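Local coordinates for protein choline kinase (Cryptosporidium parvum, PDB 3MES) that probably transfers the gamma-phosphate of ATP to choline, and perhaps also to ethanolamine, at residues 177-182 with 263-268; 173-178 with 335-340. All coordinates share one frame; numbering follows the deposited sequence.

Interaction 1 (177-182 with 263-268); sequences SLHIIN and VFAHND. With PT3 (N-propyl-tartramic acid), chain L.
Val263, with chi1 -49° measured to CG1, puts CG2 in the crowded position between its own N and carbonyl carbon, over one face of the His179 ring; Phe264 holds CG anti to its N (chi1 -167°), which carries its ring across the side chains of Leu178 and Ile181. The strand 263-265 runs into His-Asn-Asp of the Brenner-type motif, the catalytic loop of this protein-kinase-like fold, and the end of helix 165-179 lies against the strand. The CH-pi contact is close, with Val263 CG2 3.3 Å from the His179 ring centroid. Both ring nitrogens are engaged elsewhere, ND1 by Tyr337 OH and NE2 by Asp297 OD2, so the imidazole is fixed in rotation while the methyl covers it. Beyond it, Ile181 CD1 touches Phe264 CB at 3.8 Å and Leu178 CD2 meets Phe264 CD2 at 4.1 Å, an apolar patch that Leu130 of helix 120-132 extends. Backbone linkage is slight: Phe264 N gives His179 O a weak hydrogen bond of 3.4 Å. Asn182 lays its amide beside the strand, ND2 3.5 Å from Val263 CA. Past the strand, Asp268 N donates to His266 ND1 (3.1 Å), nearly in the imidazole plane, while His266 NE2 is bonded to Ile284 O. Asp268, in the decamethonium pocket too, brings OD2 to 3.1 Å from O41 of the bound N-propyl-tartramic acid.

Interaction 2 (173-178 with 335-340); sequences KNMGSL and SVYLSQ
Gln340 makes the polar link between the two helices, its NE2 donating to Lys173 O at 3.2 Å. With CG anti to the backbone N and the chain bent at chi2 (71°), the amide reaches across to the facing helix. Its N-H comes from above the carbonyl plane, and Ser177 N, the helix's own donor to Lys173 O, arrives from the opposite face, so two bonds grip that oxygen. Ser177 OG is 2.9 Å from Gln340 NE2, but at an angle too poor for a hydrogen bond.

The rest is close packing of two helices that run in roughly the same direction, the axes of these short segments approaching to 8.1 Å and crossing at -34°. Gly176 faces the partner helix: its CA lies 3.7 Å from Tyr337 CE1, and its C is 3.7 Å from Gln340 CG. Met175 CG adds an apolar touch on Tyr337 CE1 at 4.3 Å, and Lys173 CB packs on Val336 CG1 at 4.2 Å.

His166 of the second subunit packs on Val336 and Gln340, placing this side of the contact at the interface between the subunits. Met175 packs on helix 294-303, while Tyr337 touches Ala294 of that helix, Met356 of helix 351-362 and Val263 of strand 262-265.

Overall arrangement
Both contacts use helix 165-179, sharing Ser177 and Leu178, and their centres are about 10 Å apart. Along the chain the helix comes first, then strand 262-265 with the loop that follows it, then helix 327-342. Interaction 1 takes the C-terminal end of the helix to the strand; interaction 2 sets the turn just before it against helix 327-342. They touch directly: His179 ND1 lies 2.6 Å from Tyr337 OH, probably a hydrogen bond. Helix 165-179 thus joins a contact leading toward the ligand pocket to one bordering the second subunit, within the predominantly helical part of the kinase fold.

Interaction 1 (177-182 with 263-268)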
loop_
_atom_site.group_PDB
_atom_site.type_symbol
_atom_site.label_atom_id
_atom_site.label_comp_id
_atom_site.label_asym_id
_atom_site.label_seq_id
_atom_site.Cartn_x
_atom_site.Cartn_y
_atom_site.Cartn_z
ATOM N N SER B 177 -10.140 -2.557 3.816
ATOM C CA SER B 177 -9.893 -3.870 4.409
ATOM C C SER B 177 -10.529 -3.982 5.786
ATOM O O SER B 177 -10.948 -5.060 6.203
ATOM C CB SER B 177 -8.391 -4.143 4.513
ATOM O OG SER B 177 -7.873 -4.595 3.276
ATOM N N LEU B 178 -10.594 -2.856 6.485
ATOM C CA LEU B 178 -11.141 -2.809 7.832
ATOM C C LEU B 178 -12.666 -2.739 7.788
ATOM O O LEU B 178 -13.350 -3.279 8.655
ATOM C CB LEU B 178 -10.561 -1.602 8.578
ATOM C CG LEU B 178 -10.907 -1.391 10.054
ATOM C CD1 LEU B 178 -11.995 -0.345 10.223
ATOM C CD2 LEU B 178 -11.282 -2.709 10.733
ATOM N N HIS B 179 -13.189 -2.084 6.758
ATOM C CA HIS B 179 -14.624 -1.872 6.626
ATOM C C HIS B 179 -15.416 -3.152 6.361
ATOM O O HIS B 179 -16.552 -3.284 6.814
ATOM C CB HIS B 179 -14.897 -0.844 5.527
ATOM C CG HIS B 179 -14.818 0.574 5.998
ATOM N ND1 HIS B 179 -15.499 1.602 5.383
ATOM C CD2 HIS B 179 -14.160 1.131 7.042
ATOM C CE1 HIS B 179 -15.252 2.734 6.018
ATOM N NE2 HIS B 179 -14.441 2.475 7.029
ATOM N N ILE B 180 -14.820 -4.093 5.636
ATOM C CA ILE B 180 -15.547 -5.285 5.192
ATOM C C ILE B 180 -15.650 -6.406 6.235
ATOM O O ILE B 180 -16.395 -7.364 6.043
ATOM C CB ILE B 180 -14.949 -5.861 3.884
ATOM C CG1 ILE B 180 -13.440 -6.073 4.024
ATOM C CG2 ILE B 180 -15.245 -4.952 2.709
ATOM C CD1 ILE B 180 -13.069 -7.342 4.751
ATOM N N ILE B 181 -14.916 -6.284 7.337
ATOM C CA ILE B 181 -14.863 -7.360 8.329
ATOM C C ILE B 181 -16.235 -7.768 8.870
ATOM O O ILE B 181 -16.448 -8.932 9.208
ATOM C CB ILE B 181 -13.931 -7.017 9.513
ATOM C CG1 ILE B 181 -14.464 -5.805 10.283
ATOM C CG2 ILE B 181 -12.507 -6.788 9.024
ATOM C CD1 ILE B 181 -13.535 -5.315 11.374
ATOM N N ASN B 182 -17.162 -6.816 8.950
ATOM C CA ASN B 182 -18.481 -7.100 9.512
ATOM C C ASN B 182 -19.406 -7.823 8.537
ATOM O O ASN B 182 -20.532 -8.174 8.887
ATOM C CB ASN B 182 -19.153 -5.822 10.027
ATOM C CG ASN B 182 -19.567 -4.887 8.905
ATOM O OD1 ASN B 182 -20.714 -4.437 8.845
ATOM N ND2 ASN B 182 -18.636 -4.593 8.007
ATOM N N VAL B 263 -20.517 -0.553 7.772
ATOM C CA VAL B 263 -19.190 -1.143 7.878
ATOM C C VAL B 263 -18.614 -0.925 9.269
ATOM O O VAL B 263 -19.117 -0.102 10.033
ATOM C CB VAL B 263 -18.235 -0.512 6.856
ATOM C CG1 VAL B 263 -18.877 -0.497 5.472
ATOM C CG2 VAL B 263 -17.871 0.902 7.285
ATOM N N PHE B 264 -17.562 -1.664 9.607
ATOM C CA PHE B 264 -16.865 -1.410 10.861
ATOM C C PHE B 264 -15.827 -0.312 10.655
ATOM O O PHE B 264 -14.764 -0.542 10.076
ATOM C CB PHE B 264 -16.220 -2.675 11.430
ATOM C CG PHE B 264 -15.772 -2.523 12.857
ATOM C CD1 PHE B 264 -16.619 -2.862 13.900
ATOM C CD2 PHE B 264 -14.520 -2.012 13.155
ATOM C CE1 PHE B 264 -16.217 -2.712 15.217
ATOM C CE2 PHE B 264 -14.110 -1.861 14.469
ATOM C CZ PHE B 264 -14.959 -2.210 15.502
ATOM N N ALA B 265 -16.148 0.884 11.133
ATOM C CA ALA B 265 -15.343 2.065 10.853
ATOM C C ALA B 265 -14.293 2.329 11.926
ATOM O O ALA B 265 -14.459 1.944 13.082
ATOM C CB ALA B 265 -16.239 3.275 10.684
ATOM N N HIS B 266 -13.212 2.990 11.525
ATOM C CA HIS B 266 -12.184 3.435 12.454
ATOM C C HIS B 266 -12.703 4.625 13.255
ATOM O O HIS B 266 -12.585 4.661 14.483
ATOM C CB HIS B 266 -10.920 3.829 11.691
ATOM C CG HIS B 266 -9.768 4.186 12.578
ATOM N ND1 HIS B 266 -9.632 5.430 13.159
ATOM C CD2 HIS B 266 -8.697 3.462 12.982
ATOM C CE1 HIS B 266 -8.527 5.457 13.882
ATOM N NE2 HIS B 266 -7.941 4.275 13.792
ATOM N N ASN B 267 -13.262 5.602 12.543
ATOM C CA ASN B 267 -13.954 6.734 13.160
ATOM C C ASN B 267 -13.052 7.860 13.670
ATOM O O ASN B 267 -13.534 8.834 14.248
ATOM C CB ASN B 267 -14.887 6.250 14.274
ATOM C CG ASN B 267 -16.152 5.601 13.734
ATOM O OD1 ASN B 267 -16.680 6.014 12.703
ATOM N ND2 ASN B 267 -16.644 4.584 14.433
ATOM N N ASP B 268 -11.750 7.732 13.449
ATOM C CA ASP B 268 -10.802 8.739 13.911
ATOM C C ASP B 268 -9.496 8.595 13.152
ATOM O O ASP B 268 -8.416 8.815 13.705
ATOM C CB ASP B 268 -10.547 8.582 15.414
ATOM C CG ASP B 268 -9.642 9.669 15.975
ATOM O OD1 ASP B 268 -9.672 10.805 15.459
ATOM O OD2 ASP B 268 -8.905 9.386 16.946
HETATM O O1 PT3 L . -6.861 9.071 20.533
HETATM O O11 PT3 L . -7.574 10.004 22.432
HETATM C C1 PT3 L . -7.029 10.039 21.307
HETATM C C2 PT3 L . -6.536 11.395 20.811
HETATM O O2 PT3 L . -6.708 12.397 21.817
HETATM C C3 PT3 L . -7.345 11.755 19.568
HETATM O O3 PT3 L . -8.028 12.994 19.764
HETATM C C4 PT3 L . -6.371 11.863 18.405
HETATM O O41 PT3 L . -6.702 11.514 17.273
HETATM N N4 PT3 L . -5.166 12.319 18.737
HETATM C C41 PT3 L . -4.088 12.473 17.748
HETATM C C42 PT3 L . -2.996 13.386 18.309
HETATM C C43 PT3 L . -2.808 14.619 17.425
#

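Interaction 2 (173-178 with 335-340)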
loop_
_atom_site.group_PDB
_atom_site.type_symbol
_atom_site.label_atom_id
_atom_site.label_comp_id
_atom_site.label_asym_id
_atom_site.label_seq_id
_atom_site.Cartn_x
_atom_site.Cartn_y
_atom_site.Cartn_z
ATOM N N LYS B 173 -7.101 1.964 0.838
ATOM C CA LYS B 173 -7.012 0.513 0.722
ATOM C C LYS B 173 -7.127 -0.147 2.092
ATOM O O LYS B 173 -7.807 -1.163 2.247
ATOM C CB LYS B 173 -5.691 0.105 0.066
ATOM C CG LYS B 173 -5.571 -1.392 -0.177
ATOM C CD LYS B 173 -4.184 -1.890 0.164
ATOM C CE LYS B 173 -3.876 -1.650 1.629
ATOM N NZ LYS B 173 -2.517 -2.133 1.998
ATOM N N ASN B 174 -6.449 0.436 3.079
ATOM C CA ASN B 174 -6.480 -0.065 4.451
ATOM C C ASN B 174 -7.850 0.104 5.095
ATOM O O ASN B 174 -8.360 -0.814 5.732
ATOM C CB ASN B 174 -5.415 0.636 5.299
ATOM C CG ASN B 174 -4.010 0.353 4.817
ATOM O OD1 ASN B 174 -3.099 1.158 5.010
ATOM N ND2 ASN B 174 -3.827 -0.799 4.180
ATOM N N MET B 175 -8.442 1.284 4.929
ATOM C CA MET B 175 -9.784 1.541 5.444
ATOM C C MET B 175 -10.769 0.522 4.877
ATOM O O MET B 175 -11.625 0.006 5.594
ATOM C CB MET B 175 -10.234 2.967 5.108
ATOM C CG MET B 175 -11.591 3.346 5.681
ATOM S SD MET B 175 -12.141 5.000 5.209
ATOM C CE MET B 175 -10.998 6.027 6.126
ATOM N N GLY B 176 -10.634 0.229 3.587
ATOM C CA GLY B 176 -11.492 -0.752 2.928
ATOM C C GLY B 176 -11.370 -2.144 3.520
ATOM O O GLY B 176 -12.370 -2.838 3.701
ATOM N N SER B 177 -10.140 -2.557 3.816
ATOM C CA SER B 177 -9.893 -3.870 4.409
ATOM C C SER B 177 -10.529 -3.982 5.786
ATOM O O SER B 177 -10.948 -5.060 6.203
ATOM C CB SER B 177 -8.391 -4.143 4.513
ATOM O OG SER B 177 -7.873 -4.595 3.276
ATOM N N LEU B 178 -10.594 -2.856 6.485
ATOM C CA LEU B 178 -11.141 -2.809 7.832
ATOM C C LEU B 178 -12.666 -2.739 7.788
ATOM O O LEU B 178 -13.350 -3.279 8.655
ATOM C CB LEU B 178 -10.561 -1.602 8.578
ATOM C CG LEU B 178 -10.907 -1.391 10.054
ATOM C CD1 LEU B 178 -11.995 -0.345 10.223
ATOM C CD2 LEU B 178 -11.282 -2.709 10.733
ATOM N N SER B 335 -12.289 5.233 -5.581
ATOM C CA SER B 335 -12.120 4.179 -6.575
ATOM C C SER B 335 -11.305 3.027 -6.002
ATOM O O SER B 335 -11.627 1.856 -6.216
ATOM C CB SER B 335 -11.436 4.725 -7.829
ATOM O OG SER B 335 -12.220 5.739 -8.425
ATOM N N VAL B 336 -10.242 3.365 -5.282
ATOM C CA VAL B 336 -9.390 2.357 -4.664
ATOM C C VAL B 336 -10.127 1.669 -3.522
ATOM O O VAL B 336 -10.030 0.454 -3.348
ATOM C CB VAL B 336 -8.084 2.973 -4.129
ATOM C CG1 VAL B 336 -7.257 1.918 -3.405
ATOM C CG2 VAL B 336 -7.288 3.599 -5.263
ATOM N N TYR B 337 -10.862 2.458 -2.746
ATOM C CA TYR B 337 -11.660 1.938 -1.643
ATOM C C TYR B 337 -12.609 0.850 -2.133
ATOM O O TYR B 337 -12.598 -0.276 -1.629
ATOM C CB TYR B 337 -12.452 3.073 -0.979
ATOM C CG TYR B 337 -13.455 2.607 0.057
ATOM C CD1 TYR B 337 -13.076 2.410 1.381
ATOM C CD2 TYR B 337 -14.778 2.365 -0.289
ATOM C CE1 TYR B 337 -13.986 1.983 2.328
ATOM C CE2 TYR B 337 -15.695 1.936 0.652
ATOM C CZ TYR B 337 -15.295 1.748 1.960
ATOM O OH TYR B 337 -16.206 1.322 2.902
ATOM N N LEU B 338 -13.424 1.193 -3.128
ATOM C CA LEU B 338 -14.418 0.270 -3.666
ATOM C C LEU B 338 -13.780 -0.947 -4.324
ATOM O O LEU B 338 -14.301 -2.058 -4.228
ATOM C CB LEU B 338 -15.331 0.987 -4.662
ATOM C CG LEU B 338 -16.277 2.020 -4.047
ATOM C CD1 LEU B 338 -16.991 2.817 -5.131
ATOM C CD2 LEU B 338 -17.275 1.333 -3.130
ATOM N N SER B 339 -12.656 -0.734 -5.001
ATOM C CA SER B 339 -11.920 -1.838 -5.590
ATOM C C SER B 339 -11.560 -2.834 -4.496
ATOM O O SER B 339 -11.550 -4.042 -4.721
ATOM C CB SER B 339 -10.658 -1.339 -6.296
ATOM O OG SER B 339 -10.984 -0.484 -7.379
ATOM N N GLN B 340 -11.280 -2.311 -3.307
ATOM C CA GLN B 340 -10.899 -3.137 -2.168
ATOM C C GLN B 340 -12.111 -3.815 -1.533
ATOM O O GLN B 340 -12.100 -5.025 -1.308
ATOM C CB GLN B 340 -10.143 -2.296 -1.133
ATOM C CG GLN B 340 -9.910 -2.989 0.206
ATOM C CD GLN B 340 -8.896 -4.113 0.127
ATOM O OE1 GLN B 340 -9.217 -5.228 -0.288
ATOM N NE2 GLN B 340 -7.665 -3.829 0.534
#